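Local coordinates for protein short afifavidin (Afifella pfennigii, PDB 6HDT) that forms a strong non-covalent complex with biotin and 2-iminobiotin, although its exact biological role is still obscure, at residues S29-V34 with I70-A75; Y45-N48 with C54-T57; V74-A79 with S85-T90; W106-Q111 with E117-S122. All blocks are in the same frame, centred on the assembly; numbering follows the deposited sequence.

Contact 1 of 4, residues S29-V34 with I70-A75; sequences STMTLV and IGFTVA. With BTN (biotin), chain E.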
# COMPACT_ATOMS: atom_id res chain seq x y z
N SER A 29 -6.88 9.75 -14.27
CA SER A 29 -5.82 9.97 -13.28
C SER A 29 -4.54 9.38 -13.88
O SER A 29 -4.58 8.43 -14.69
CB SER A 29 -6.15 9.40 -11.90
OG SER A 29 -7.34 10.00 -11.41
N THR A 30 -3.42 10.03 -13.56
CA THR A 30 -2.13 9.59 -14.06
C THR A 30 -1.20 9.31 -12.89
O THR A 30 -1.30 9.89 -11.75
CB THR A 30 -1.48 10.63 -15.00
OG1 THR A 30 -1.45 11.92 -14.38
CG2 THR A 30 -2.27 10.74 -16.31
N MET A 31 -0.25 8.44 -13.16
CA MET A 31 0.82 8.24 -12.22
C MET A 31 2.07 7.84 -12.95
O MET A 31 2.01 7.28 -14.05
CB MET A 31 0.41 7.19 -11.19
CG MET A 31 0.25 5.79 -11.73
SD MET A 31 -0.02 4.55 -10.45
CE MET A 31 -0.13 3.14 -11.57
N THR A 32 3.18 8.09 -12.29
CA THR A 32 4.44 7.56 -12.73
C THR A 32 4.99 6.63 -11.65
O THR A 32 4.96 6.94 -10.47
CB THR A 32 5.45 8.68 -13.10
OG1 THR A 32 4.96 9.44 -14.21
CG2 THR A 32 6.81 8.11 -13.44
N LEU A 33 5.50 5.49 -12.09
CA LEU A 33 6.08 4.49 -11.21
C LEU A 33 7.56 4.38 -11.46
O LEU A 33 8.03 4.28 -12.60
CB LEU A 33 5.44 3.10 -11.43
CG LEU A 33 3.95 2.99 -11.12
CD1 LEU A 33 3.47 1.59 -11.42
CD2 LEU A 33 3.67 3.35 -9.67
N VAL A 34 8.30 4.34 -10.37
CA VAL A 34 9.74 4.16 -10.40
C VAL A 34 10.09 2.96 -9.54
O VAL A 34 9.83 2.93 -8.33
CB VAL A 34 10.50 5.41 -9.89
CG1 VAL A 34 11.97 5.29 -10.21
CG2 VAL A 34 9.94 6.68 -10.52
N ILE A 70 1.85 -5.67 -7.52
CA ILE A 70 2.20 -4.38 -6.97
C ILE A 70 1.18 -3.91 -5.95
O ILE A 70 0.01 -4.25 -6.02
CB ILE A 70 2.34 -3.35 -8.10
CG1 ILE A 70 3.04 -2.06 -7.60
CG2 ILE A 70 1.01 -3.06 -8.76
CD1 ILE A 70 3.51 -1.16 -8.73
N GLY A 71 1.66 -3.12 -5.00
CA GLY A 71 0.79 -2.38 -4.09
C GLY A 71 1.43 -1.05 -3.79
O GLY A 71 2.65 -0.97 -3.65
N PHE A 72 0.60 -0.01 -3.68
CA PHE A 72 1.13 1.31 -3.40
C PHE A 72 0.11 2.19 -2.73
O PHE A 72 -1.10 2.01 -2.87
CB PHE A 72 1.70 2.00 -4.63
CG PHE A 72 0.73 2.09 -5.79
CD1 PHE A 72 0.68 1.10 -6.76
CD2 PHE A 72 -0.07 3.20 -5.95
CE1 PHE A 72 -0.20 1.20 -7.82
CE2 PHE A 72 -0.96 3.31 -7.00
CZ PHE A 72 -1.02 2.30 -7.96
N THR A 73 0.64 3.14 -1.97
CA THR A 73 -0.19 4.04 -1.17
C THR A 73 0.07 5.49 -1.50
O THR A 73 1.20 5.85 -1.79
CB THR A 73 0.07 3.79 0.32
OG1 THR A 73 -0.29 2.45 0.62
CG2 THR A 73 -0.72 4.73 1.21
N VAL A 74 -0.97 6.32 -1.45
CA VAL A 74 -0.87 7.78 -1.58
C VAL A 74 -1.62 8.41 -0.39
O VAL A 74 -2.81 8.14 -0.14
CB VAL A 74 -1.51 8.29 -2.88
CG1 VAL A 74 -1.63 9.81 -2.87
CG2 VAL A 74 -0.76 7.80 -4.09
N ALA A 75 -0.90 9.24 0.34
CA ALA A 75 -1.51 10.06 1.39
C ALA A 75 -1.88 11.43 0.78
O ALA A 75 -1.01 12.10 0.19
CB ALA A 75 -0.52 10.21 2.51
C11 BTN E . -9.90 12.39 -1.55
O11 BTN E . -10.04 12.07 -0.35
O12 BTN E . -10.87 12.74 -2.26
C10 BTN E . -8.50 12.33 -2.13
C9 BTN E . -8.48 11.95 -3.60
C8 BTN E . -8.86 10.48 -3.83
C7 BTN E . -8.95 10.09 -5.30
C2 BTN E . -9.32 8.61 -5.41
S1 BTN E . -8.01 7.47 -5.04
C6 BTN E . -8.90 6.12 -5.76
C5 BTN E . -9.59 6.71 -6.98
N1 BTN E . -8.78 6.63 -8.17
C3 BTN E . -8.39 7.80 -8.67
O3 BTN E . -7.71 7.93 -9.71
N2 BTN E . -8.87 8.79 -7.87
C4 BTN E . -9.73 8.23 -6.84
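The Phe-72 ring takes the sulfur of Met-31 at a slant, in a Met-aromatic contact with SD 4.3 Å from the ring centroid and 44° off the ring normal. Outside the pair, the indole of Trp-89 also meets this ring, with the two planes only about 20° apart. The setting is the interior of the avidin barrel. Strands 30-35 and 69-77 are not neighbours in the antiparallel sheet, and they meet only by side chains that reach inward across the core, with no hydrogen bond between them.

Met-31 and Phe-72 arrive from opposite directions. Met-31 has CG between its backbone N and carbonyl carbon (chi1 67°), and the chain runs extended from there, which carries SD to 3.5 Å from Phe-72 CZ. Methionine suits the place because a long, unbranched chain can reach across the core and set a polarisable sulfur against the ring.

One layer along, Leu-33 and Ile-70 approach tip to tip, with Leu-33 CD1 3.8 Å from Ile-70 CD1. These branched aliphatic chains fill buried volume without bringing in a polar group, and Leu-61 of strand 58-66 packs against both Leu-33 and Phe-72. Where segment 29-34 begins, the apolar core gives way to the ligand site. There Ser-29, itself held by Asn-25 and Asn-48, donates from OG to the ureido oxygen O3 of biotin, 2.7 Å away.

Contact 2 of 4, residues Y45-N48 with C54-T57; sequences YVNN and CQGT. With BTN (biotin), chain E.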
# COMPACT_ATOMS: atom_id res chain seq x y z
N TYR A 45 1.27 10.53 -8.06
CA TYR A 45 -0.07 10.28 -8.51
C TYR A 45 -0.82 11.56 -8.72
O TYR A 45 -0.81 12.43 -7.85
CB TYR A 45 -0.82 9.42 -7.50
CG TYR A 45 -2.02 8.69 -8.06
CD1 TYR A 45 -3.26 9.30 -8.13
CD2 TYR A 45 -1.90 7.37 -8.51
CE1 TYR A 45 -4.38 8.62 -8.65
CE2 TYR A 45 -2.99 6.69 -9.02
CZ TYR A 45 -4.24 7.31 -9.07
OH TYR A 45 -5.34 6.68 -9.59
N VAL A 46 -1.49 11.66 -9.86
CA VAL A 46 -2.31 12.84 -10.13
C VAL A 46 -3.74 12.41 -10.30
O VAL A 46 -4.10 11.74 -11.27
CB VAL A 46 -1.83 13.66 -11.33
CG1 VAL A 46 -2.76 14.87 -11.55
CG2 VAL A 46 -0.40 14.14 -11.10
N ASN A 47 -4.55 12.81 -9.33
CA ASN A 47 -5.96 12.47 -9.32
C ASN A 47 -6.75 13.40 -10.24
O ASN A 47 -6.66 14.63 -10.12
CB ASN A 47 -6.51 12.49 -7.89
CG ASN A 47 -8.01 12.41 -7.83
OD1 ASN A 47 -8.61 11.62 -8.55
ND2 ASN A 47 -8.63 13.22 -6.96
N ASN A 48 -7.47 12.80 -11.18
CA ASN A 48 -8.30 13.60 -12.06
C ASN A 48 -9.78 13.07 -12.02
O ASN A 48 -10.64 13.54 -12.76
CB ASN A 48 -7.60 13.69 -13.46
CG ASN A 48 -6.13 14.26 -13.38
OD1 ASN A 48 -5.86 15.28 -12.73
ND2 ASN A 48 -5.18 13.60 -14.07
N CYS A 54 -8.61 17.00 -4.03
CA CYS A 54 -7.14 16.87 -4.31
C CYS A 54 -6.86 16.51 -5.77
O CYS A 54 -6.08 15.60 -6.08
CB CYS A 54 -6.50 15.87 -3.35
SG CYS A 54 -6.53 16.52 -1.66
N GLN A 55 -7.52 17.25 -6.65
CA GLN A 55 -7.40 17.04 -8.09
C GLN A 55 -6.27 17.86 -8.71
O GLN A 55 -6.00 18.99 -8.32
CB GLN A 55 -8.70 17.41 -8.79
CG GLN A 55 -9.79 16.38 -8.66
CD GLN A 55 -11.13 17.02 -8.50
OE1 GLN A 55 -11.25 18.14 -8.00
NE2 GLN A 55 -12.16 16.32 -8.92
N GLY A 56 -5.62 17.25 -9.70
CA GLY A 56 -4.74 17.97 -10.59
C GLY A 56 -3.32 18.33 -10.18
O GLY A 56 -2.66 19.04 -10.92
N THR A 57 -2.84 17.85 -9.03
CA THR A 57 -1.44 18.06 -8.64
C THR A 57 -0.82 16.77 -8.15
O THR A 57 -1.53 15.90 -7.65
CB THR A 57 -1.32 19.14 -7.52
OG1 THR A 57 -1.88 18.64 -6.31
CG2 THR A 57 -2.04 20.40 -7.93
C11 BTN E . -9.90 12.39 -1.55
O11 BTN E . -10.04 12.07 -0.35
O12 BTN E . -10.87 12.74 -2.26
C10 BTN E . -8.50 12.33 -2.13
C9 BTN E . -8.48 11.95 -3.60
C8 BTN E . -8.86 10.48 -3.83
C7 BTN E . -8.95 10.09 -5.30
C2 BTN E . -9.32 8.61 -5.41
S1 BTN E . -8.01 7.47 -5.04
C6 BTN E . -8.90 6.12 -5.76
C5 BTN E . -9.59 6.71 -6.98
N1 BTN E . -8.78 6.63 -8.17
C3 BTN E . -8.39 7.80 -8.67
O3 BTN E . -7.71 7.93 -9.71
N2 BTN E . -8.87 8.79 -7.87
C4 BTN E . -9.73 8.23 -6.84
O HOH W 1 -4.15 15.07 -7.86
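Asn-47 carries its CG anti to the backbone N (chi1 169°), which turns the amide inward between biotin and the chain at Cys-54, where Asn-47 CB lies 3.6 Å from Cys-54 O. Tyr-45, two residues earlier, has its ring carbon CG in a similar trans position (chi1 -159°), and its phenol points at the same ligand.

The amide oxygen OD1 of Asn-47 accepts biotin N2 at 2.9 Å, nearly straight (165°), and is also bonded to the N of Ala-49, which holds the amide in place. Tyr-45 OH donates to biotin O3 at 2.7 Å, with O3 at the edge of the ring and in its plane. A phenylalanine at Tyr-45 would keep the ring but would probably leave O3 without this donor, and the ureido oxygen held by fewer bonds.

Behind these side chains the backbone is tied down. Gly-56 N donates to Asn-47 O at 2.8 Å, and the positive phi of Gly-56 is readily tolerated by a residue without a side chain. A water accepts from Asn-47 N at 2.7 Å and lies within bonding distance of Cys-54 O and Thr-57 O. Val-46 CG1 packs on Gly-56 C at 3.8 Å, while the disulfide from Cys-54 to Cys-83 anchors the loop. Tyr-45 and Asn-47 form part of the ureido end of the biotin pocket in the avidin/streptavidin family, with the loop between strands 40-46 and 58-66 tied in behind them.

Contact 3 of 4, residues V74-A79 with S85-T90; sequences VAWDNA and SVTSWT. With BTN (biotin), chain E.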
# COMPACT_ATOMS: atom_id res chain seq x y z
N VAL A 74 -0.97 6.32 -1.45
CA VAL A 74 -0.87 7.78 -1.58
C VAL A 74 -1.62 8.41 -0.39
O VAL A 74 -2.81 8.14 -0.14
CB VAL A 74 -1.51 8.29 -2.88
CG1 VAL A 74 -1.63 9.81 -2.87
CG2 VAL A 74 -0.76 7.80 -4.09
N ALA A 75 -0.90 9.24 0.34
CA ALA A 75 -1.51 10.06 1.39
C ALA A 75 -1.88 11.43 0.78
O ALA A 75 -1.01 12.10 0.19
CB ALA A 75 -0.52 10.21 2.51
N TRP A 76 -3.14 11.86 0.92
CA TRP A 76 -3.62 13.03 0.17
C TRP A 76 -3.28 14.34 0.89
O TRP A 76 -4.17 15.06 1.33
CB TRP A 76 -5.10 12.89 -0.16
CG TRP A 76 -5.32 11.68 -1.03
CD1 TRP A 76 -5.80 10.48 -0.65
CD2 TRP A 76 -5.00 11.56 -2.42
NE1 TRP A 76 -5.80 9.57 -1.74
CE2 TRP A 76 -5.34 10.24 -2.84
CE3 TRP A 76 -4.52 12.47 -3.38
CZ2 TRP A 76 -5.15 9.81 -4.14
CZ3 TRP A 76 -4.32 12.01 -4.67
CH2 TRP A 76 -4.67 10.71 -5.04
N ASP A 77 -1.97 14.62 0.99
CA ASP A 77 -1.48 15.90 1.44
C ASP A 77 -0.25 16.28 0.62
O ASP A 77 0.62 15.46 0.35
CB ASP A 77 -1.15 15.86 2.92
CG ASP A 77 -0.64 17.20 3.42
OD1 ASP A 77 -1.45 18.16 3.50
OD2 ASP A 77 0.57 17.29 3.73
N ASN A 78 -0.25 17.50 0.11
CA ASN A 78 0.90 18.11 -0.52
C ASN A 78 0.88 19.62 -0.23
O ASN A 78 0.07 20.06 0.58
CB ASN A 78 1.00 17.73 -2.04
CG ASN A 78 -0.09 18.32 -2.90
OD1 ASN A 78 -0.88 19.18 -2.47
ND2 ASN A 78 -0.13 17.87 -4.17
N ALA A 79 1.76 20.39 -0.86
CA ALA A 79 1.82 21.84 -0.60
C ALA A 79 0.56 22.64 -1.03
O ALA A 79 0.29 23.75 -0.54
CB ALA A 79 3.06 22.43 -1.25
N SER A 85 -7.02 11.91 4.05
CA SER A 85 -7.38 10.61 3.54
C SER A 85 -6.14 9.95 2.99
O SER A 85 -5.15 10.62 2.69
CB SER A 85 -8.39 10.75 2.41
OG SER A 85 -7.88 11.61 1.40
N VAL A 86 -6.22 8.63 2.85
CA VAL A 86 -5.14 7.82 2.30
C VAL A 86 -5.76 6.74 1.43
O VAL A 86 -6.69 6.09 1.86
CB VAL A 86 -4.34 7.12 3.42
CG1 VAL A 86 -3.30 6.17 2.83
CG2 VAL A 86 -3.71 8.13 4.35
N THR A 87 -5.18 6.50 0.25
CA THR A 87 -5.59 5.35 -0.62
C THR A 87 -4.45 4.35 -0.79
O THR A 87 -3.29 4.72 -0.88
CB THR A 87 -6.02 5.86 -2.02
OG1 THR A 87 -7.01 6.88 -1.90
CG2 THR A 87 -6.53 4.78 -2.94
N SER A 88 -4.79 3.06 -0.86
CA SER A 88 -3.84 2.06 -1.34
C SER A 88 -4.45 1.30 -2.49
O SER A 88 -5.60 0.94 -2.45
CB SER A 88 -3.43 1.08 -0.25
OG SER A 88 -2.96 1.77 0.95
N TRP A 89 -3.62 0.99 -3.48
CA TRP A 89 -4.04 0.19 -4.60
C TRP A 89 -3.27 -1.10 -4.53
O TRP A 89 -2.11 -1.11 -4.13
CB TRP A 89 -3.65 0.87 -5.90
CG TRP A 89 -4.41 2.07 -6.32
CD1 TRP A 89 -5.37 2.15 -7.28
CD2 TRP A 89 -4.23 3.40 -5.84
NE1 TRP A 89 -5.81 3.43 -7.41
CE2 TRP A 89 -5.13 4.22 -6.54
CE3 TRP A 89 -3.38 3.97 -4.88
CZ2 TRP A 89 -5.19 5.59 -6.33
CZ3 TRP A 89 -3.47 5.35 -4.66
CH2 TRP A 89 -4.36 6.13 -5.37
N THR A 90 -3.86 -2.20 -5.02
CA THR A 90 -3.14 -3.46 -5.11
C THR A 90 -3.60 -4.19 -6.35
O THR A 90 -4.76 -4.16 -6.67
CB THR A 90 -3.35 -4.35 -3.87
OG1 THR A 90 -3.38 -3.54 -2.67
CG2 THR A 90 -2.26 -5.44 -3.76
C11 BTN E . -9.90 12.39 -1.55
O11 BTN E . -10.04 12.07 -0.35
O12 BTN E . -10.87 12.74 -2.26
C10 BTN E . -8.50 12.33 -2.13
C9 BTN E . -8.48 11.95 -3.60
C8 BTN E . -8.86 10.48 -3.83
C7 BTN E . -8.95 10.09 -5.30
C2 BTN E . -9.32 8.61 -5.41
S1 BTN E . -8.01 7.47 -5.04
C6 BTN E . -8.90 6.12 -5.76
C5 BTN E . -9.59 6.71 -6.98
N1 BTN E . -8.78 6.63 -8.17
C3 BTN E . -8.39 7.80 -8.67
O3 BTN E . -7.71 7.93 -9.71
N2 BTN E . -8.87 8.79 -7.87
C4 BTN E . -9.73 8.23 -6.84
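Trp-76 and Thr-87 cross at a slant, and the indole N-H of the first points straight at the hydroxyl of the second: Trp-76 NE1 donates to Thr-87 OG1 at 3.0 Å and 166°, with the oxygen almost in the ring plane. Held by this edge, the indole is packed between two apolar groups. Biotin C9 lies over the centre of one face of Trp-76, 3.6 Å above the plane, and Val-74 CG1 sits over the centre of the opposite face. A broad flat ring suits this place because it presents a face to each, and a valine in place of Trp-76 would probably uncover the biotin chain on that side and leave Thr-87 OG1 without its N-H donor.

Trp-89 is set differently. Trp-76 CZ2 comes to its edge, 4.0 Å from Trp-89 CH2, Thr-87 CG2 lies over one face, and Val-74 CG2 touches Trp-89 CZ3 at 3.7 Å. The NE1 of Trp-89 is engaged by Asp-123.

These side chains belong to the beta hairpin of strands 69-77 and 82-96, whose antiparallel pairing puts Val-74 and Thr-87 on the pocket side as a hydrogen-bonded pair. Ala-75 and Val-86, a non-hydrogen-bonded pair, face the other way, where Phe-69 of the second subunit packs on Val-86. At Trp-76 the chain turns a corner through an inverse gamma turn, although Trp-76 N still donates to Ser-85 O.

With OG between its backbone N and carbonyl carbon (chi1 55°), Ser-85 donates from OG to biotin O11 at 2.8 Å. Thr-87 OG1 also lies close to the thioether, 3.3 Å from biotin S1.

Contact 4 of 4, residues W106-Q111 with E117-S122; sequences WNLAYQ and EIQQGS. With BTN (biotin), chain E.
A wall of the biotin pocket is built here by the beta hairpin of strands 99-110 and 117-127, and its centrepiece is Trp-106 lying on Gly-121. Gly-121 CA sits 3.8 Å from the centroid of the Trp-106 six-membered ring and 22° off its normal, a CH-pi contact. The opposite face of the Trp-106 indole carries biotin C6, 3.4 Å above the plane. Trp-106 has CG between its backbone N and carbonyl carbon (chi1 53°), which folds the indole over the neighbouring strand. Glycine suits the place beneath it, because a CB there would run into Trp-106 CZ2.

Further along the same side, Leu-108 lies alongside Gln-119, with Leu-108 CB 3.8 Å from Gln-119 CG, and turns CD1 to biotin C8 at 3.9 Å. Tyr-110, near the end of the strand, is clasped from both sides. Gln-119 NE2 stands over one ring face, 3.5 Å from Tyr-110 CE1, with the amide plane turned 66° from the ring, while Glu-117 CB lies over the other face, 3.6 Å from Tyr-110 CZ. Glutamate offers an aliphatic CB to one face while its carboxylate leads away, and glutamine lays its amide nitrogen over the other, which suits a partly exposed ring.

On the reverse side Asn-107 and Gln-120 run side by side, and a water lies within bonding distance of both amide oxygens; Asn-107 also packs against Asn-107 of the second subunit. Six backbone hydrogen bonds, two at each of the pairs Trp-106 with Gly-121, Leu-108 with Gln-119 and Tyr-110 with Glu-117, fasten the strands in regular antiparallel register, the hairpin pairing on which the avidin barrel is built.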
# COMPACT_ATOMS: atom_id res chain seq x y z
N TRP A 106 -8.76 -0.78 -4.90
CA TRP A 106 -8.23 0.21 -3.97
C TRP A 106 -9.17 0.40 -2.85
O TRP A 106 -10.37 0.17 -2.99
CB TRP A 106 -7.96 1.57 -4.66
CG TRP A 106 -9.10 2.20 -5.44
CD1 TRP A 106 -9.26 2.18 -6.81
CD2 TRP A 106 -10.21 2.97 -4.93
NE1 TRP A 106 -10.39 2.86 -7.17
CE2 TRP A 106 -10.98 3.38 -6.04
CE3 TRP A 106 -10.61 3.39 -3.63
CZ2 TRP A 106 -12.13 4.13 -5.91
CZ3 TRP A 106 -11.77 4.16 -3.51
CH2 TRP A 106 -12.51 4.51 -4.64
N ASN A 107 -8.57 0.81 -1.74
CA ASN A 107 -9.30 1.23 -0.56
C ASN A 107 -8.85 2.62 -0.20
O ASN A 107 -7.68 2.92 -0.33
CB ASN A 107 -8.96 0.30 0.59
CG ASN A 107 -9.58 -1.08 0.46
OD1 ASN A 107 -10.77 -1.21 0.19
ND2 ASN A 107 -8.77 -2.10 0.64
N LEU A 108 -9.77 3.45 0.33
CA LEU A 108 -9.51 4.83 0.66
C LEU A 108 -10.08 5.11 2.04
O LEU A 108 -11.30 5.06 2.22
CB LEU A 108 -10.22 5.72 -0.34
CG LEU A 108 -10.06 7.24 -0.32
CD1 LEU A 108 -10.60 7.76 -1.64
CD2 LEU A 108 -10.78 7.93 0.83
N ALA A 109 -9.20 5.36 2.99
CA ALA A 109 -9.57 5.71 4.37
C ALA A 109 -9.82 7.20 4.46
O ALA A 109 -8.97 7.99 4.04
CB ALA A 109 -8.47 5.29 5.31
N TYR A 110 -10.96 7.58 5.04
CA TYR A 110 -11.31 8.99 5.15
C TYR A 110 -12.16 9.18 6.37
O TYR A 110 -12.56 8.22 7.05
CB TYR A 110 -12.06 9.48 3.90
CG TYR A 110 -13.42 8.85 3.69
CD1 TYR A 110 -13.53 7.55 3.27
CD2 TYR A 110 -14.61 9.54 3.97
CE1 TYR A 110 -14.76 6.94 3.13
CE2 TYR A 110 -15.85 8.94 3.81
CZ TYR A 110 -15.91 7.62 3.38
OH TYR A 110 -17.13 6.97 3.21
N GLN A 111 -12.42 10.44 6.67
CA GLN A 111 -13.09 10.82 7.89
C GLN A 111 -14.58 10.57 7.78
O GLN A 111 -15.25 11.09 6.90
CB GLN A 111 -12.83 12.27 8.23
CG GLN A 111 -13.26 12.61 9.66
CD GLN A 111 -12.49 11.78 10.67
OE1 GLN A 111 -11.37 12.13 11.07
NE2 GLN A 111 -13.07 10.65 11.07
N GLU A 117 -13.86 5.83 7.91
CA GLU A 117 -14.56 4.95 7.00
C GLU A 117 -13.55 4.54 5.95
O GLU A 117 -12.51 5.14 5.80
CB GLU A 117 -15.75 5.64 6.34
CG GLU A 117 -16.79 6.24 7.30
CD GLU A 117 -17.42 5.26 8.29
OE1 GLU A 117 -18.01 5.74 9.28
OE2 GLU A 117 -17.33 4.02 8.11
N ILE A 118 -13.89 3.49 5.23
CA ILE A 118 -13.06 2.99 4.16
C ILE A 118 -13.95 2.73 2.94
O ILE A 118 -14.85 1.87 2.98
CB ILE A 118 -12.38 1.67 4.58
CG1 ILE A 118 -11.57 1.86 5.87
CG2 ILE A 118 -11.53 1.11 3.42
CD1 ILE A 118 -11.08 0.57 6.49
N GLN A 119 -13.71 3.50 1.89
CA GLN A 119 -14.41 3.25 0.65
C GLN A 119 -13.54 2.49 -0.32
O GLN A 119 -12.30 2.46 -0.23
CB GLN A 119 -14.96 4.51 0.03
CG GLN A 119 -13.97 5.57 -0.33
CD GLN A 119 -14.64 6.76 -1.01
OE1 GLN A 119 -15.09 6.68 -2.15
NE2 GLN A 119 -14.72 7.86 -0.29
N GLN A 120 -14.20 1.85 -1.24
CA GLN A 120 -13.52 0.93 -2.11
C GLN A 120 -13.90 1.15 -3.56
O GLN A 120 -14.94 1.71 -3.87
CB GLN A 120 -13.87 -0.49 -1.64
CG GLN A 120 -15.29 -0.91 -1.94
CD GLN A 120 -15.74 -2.20 -1.26
OE1 GLN A 120 -14.92 -2.94 -0.66
NE2 GLN A 120 -17.03 -2.49 -1.35
N GLY A 121 -13.03 0.65 -4.45
CA GLY A 121 -13.28 0.70 -5.86
C GLY A 121 -12.22 -0.06 -6.62
O GLY A 121 -11.39 -0.75 -6.05
N SER A 122 -12.26 0.09 -7.92
CA SER A 122 -11.29 -0.53 -8.82
C SER A 122 -10.80 0.47 -9.87
O SER A 122 -11.58 1.26 -10.38
CB SER A 122 -11.93 -1.74 -9.50
OG SER A 122 -12.27 -2.70 -8.52
C11 BTN E . -9.90 12.39 -1.55
O11 BTN E . -10.04 12.07 -0.35
O12 BTN E . -10.87 12.74 -2.26
C10 BTN E . -8.50 12.33 -2.13
C9 BTN E . -8.48 11.95 -3.60
C8 BTN E . -8.86 10.48 -3.83
C7 BTN E . -8.95 10.09 -5.30
C2 BTN E . -9.32 8.61 -5.41
S1 BTN E . -8.01 7.47 -5.04
C6 BTN E . -8.90 6.12 -5.76
C5 BTN E . -9.59 6.71 -6.98
N1 BTN E . -8.78 6.63 -8.17
C3 BTN E . -8.39 7.80 -8.67
O3 BTN E . -7.71 7.93 -9.71
N2 BTN E . -8.87 8.79 -7.87
C4 BTN E . -9.73 8.23 -6.84
O HOH W 2 -13.14 -2.43 1.12

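In the fold
All four contacts touch biotin, but from different depths of the barrel. Contacts 1 and 3 are wholly buried and share Val-74 and Ala-75 of strand 69-77. In contact 1 that strand faces a non-neighbour through apolar side chains, whereas in contact 3 it pairs with its hairpin partner by backbone bonds. Contacts 2 and 4 are partly exposed and do not touch each other. Contact 2 is a loop fastened by a backbone bond and a water, with amide and phenol chemistry for the ureido group; contact 4 is a regular hairpin with an aromatic face for the ligand. Contacts 1, 3 and 4 also reach the second subunit, but contact 2 does not.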